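Local coordinates for alkaline phosphatase (Thermus thermophilus, PDB 7KWD), which probably hydrolyses phosphate monoesters as a homodimeric alkaline phosphatase that depends on two zinc ions and one magnesium ion, at residues 195-200 with 221-226. Residues are numbered along the deposited sequence; the frame is centred on the assembly and turned at random.
Sequences DLYAAF and RLLGVF
With chi1 at 169°, Leu-223 swings CG anti to its backbone N and sends CD2 out from the strand, while Phe-200 and Tyr-197, both with CG anti to the carbonyl carbon, bring their rings from the helix to meet it. The methyl sits over one face of the Phe-200 ring, Leu-223 CD2 lying 3.7 Å from the ring centroid and 15° off the normal, a CH-pi contact in which the two side chains cross nearly at right angles. The same CD2 also reaches Tyr-197 CD1 at 4.0 Å, so one leucine methyl serves two aromatic rings a helical turn apart. Farther along the strand, Val-225 CG2 lies at the edge of the Tyr-197 ring, and Tyr-197 OH comes within 3.2 Å of Val-225 CB.

This is how a helix covers a sheet in an alpha/beta fold: the axis of 196-200, part of helix 196-202, runs nearly antiparallel to that of strand 222-225 (160°), with a closest approach of 10.3 Å, and Leu-223 and Val-225 supply part of the face it rests on. The strand lies between parallel neighbours 176-178 and 206-208. At its start the helix is capped by Asp-195, whose OD1 accepts from Ala-198 N at 2.9 Å, the donor lying well above the carboxylate plane.

The phenol oxygen, though pressed against valine carbons, is hydrogen-bonded to Asp-182. A leucine in place of Tyr-197 would probably leave Asp-182 without that partner and uncover part of Val-225. Tyr-205 also meets the Phe-200 ring edge-to-face.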
# COMPACT_ATOMS: atom_id res chain seq x y z
N ASP A 195 40.78 -6.93 17.24
CA ASP A 195 40.81 -5.69 16.43
C ASP A 195 40.60 -6.06 14.96
O ASP A 195 41.54 -6.25 14.19
CB ASP A 195 42.13 -4.94 16.64
CG ASP A 195 42.18 -3.58 15.91
OD1 ASP A 195 41.32 -3.34 15.03
OD2 ASP A 195 43.07 -2.74 16.23
N LEU A 196 39.32 -6.15 14.55
CA LEU A 196 39.05 -6.50 13.16
C LEU A 196 39.49 -5.41 12.20
O LEU A 196 39.82 -5.69 11.05
CB LEU A 196 37.56 -6.76 12.96
CG LEU A 196 37.08 -8.17 12.71
CD1 LEU A 196 35.67 -8.00 12.04
CD2 LEU A 196 37.95 -9.01 11.88
N TYR A 197 39.49 -4.15 12.65
CA TYR A 197 39.99 -3.09 11.78
C TYR A 197 41.41 -3.40 11.34
O TYR A 197 41.74 -3.31 10.15
CB TYR A 197 39.94 -1.75 12.50
CG TYR A 197 38.52 -1.21 12.61
CD1 TYR A 197 37.79 -0.89 11.48
CD2 TYR A 197 37.93 -1.06 13.83
CE1 TYR A 197 36.51 -0.42 11.58
CE2 TYR A 197 36.66 -0.57 13.94
CZ TYR A 197 35.95 -0.26 12.81
OH TYR A 197 34.67 0.23 12.93
N ALA A 198 42.25 -3.78 12.30
CA ALA A 198 43.63 -4.11 11.99
C ALA A 198 43.69 -5.24 10.98
O ALA A 198 44.52 -5.23 10.07
CB ALA A 198 44.40 -4.49 13.26
N ALA A 199 42.79 -6.23 11.12
CA ALA A 199 42.82 -7.38 10.21
C ALA A 199 42.41 -6.97 8.80
O ALA A 199 42.97 -7.46 7.81
CB ALA A 199 41.92 -8.49 10.75
N PHE A 200 41.43 -6.07 8.67
CA PHE A 200 41.11 -5.54 7.35
C PHE A 200 42.28 -4.75 6.79
O PHE A 200 42.63 -4.88 5.61
CB PHE A 200 39.86 -4.66 7.43
CG PHE A 200 38.53 -5.42 7.29
CD1 PHE A 200 37.95 -6.04 8.38
CD2 PHE A 200 37.85 -5.44 6.08
CE1 PHE A 200 36.72 -6.69 8.28
CE2 PHE A 200 36.64 -6.09 5.96
CZ PHE A 200 36.07 -6.71 7.07
N ARG A 221 40.37 -0.17 -1.98
CA ARG A 221 39.37 -0.94 -1.25
C ARG A 221 39.12 -0.27 0.09
O ARG A 221 40.04 0.30 0.69
CB ARG A 221 39.80 -2.39 -1.07
CG ARG A 221 39.79 -3.15 -2.41
CD ARG A 221 40.29 -4.58 -2.30
NE ARG A 221 41.74 -4.58 -2.24
CZ ARG A 221 42.46 -5.21 -1.32
NH1 ARG A 221 41.85 -5.93 -0.40
NH2 ARG A 221 43.79 -5.14 -1.34
N LEU A 222 37.87 -0.31 0.53
CA LEU A 222 37.38 0.53 1.61
C LEU A 222 36.57 -0.27 2.61
O LEU A 222 35.65 -1.01 2.24
CB LEU A 222 36.46 1.64 1.07
CG LEU A 222 36.98 3.03 0.84
CD1 LEU A 222 35.75 3.91 0.63
CD2 LEU A 222 37.79 3.51 2.01
N LEU A 223 36.86 -0.08 3.88
CA LEU A 223 35.95 -0.43 4.95
C LEU A 223 35.65 0.87 5.67
O LEU A 223 36.55 1.51 6.21
CB LEU A 223 36.57 -1.45 5.90
CG LEU A 223 35.77 -1.65 7.18
CD1 LEU A 223 34.36 -2.17 6.87
CD2 LEU A 223 36.45 -2.61 8.13
N GLY A 224 34.38 1.27 5.66
CA GLY A 224 33.96 2.47 6.36
C GLY A 224 32.82 2.19 7.32
O GLY A 224 31.77 1.67 6.92
N VAL A 225 33.04 2.49 8.59
CA VAL A 225 32.13 2.19 9.69
C VAL A 225 31.99 3.49 10.47
O VAL A 225 32.97 4.00 11.01
CB VAL A 225 32.66 1.05 10.57
CG1 VAL A 225 31.69 0.69 11.64
CG2 VAL A 225 32.92 -0.22 9.76
N PHE A 226 30.77 4.04 10.50
CA PHE A 226 30.58 5.43 10.88
C PHE A 226 29.77 5.68 12.13
O PHE A 226 29.60 6.84 12.52
CB PHE A 226 29.93 6.16 9.69
CG PHE A 226 30.71 6.04 8.43
CD1 PHE A 226 31.84 6.82 8.22
CD2 PHE A 226 30.36 5.10 7.49
CE1 PHE A 226 32.59 6.68 7.04
CE2 PHE A 226 31.08 4.94 6.33
CZ PHE A 226 32.20 5.73 6.09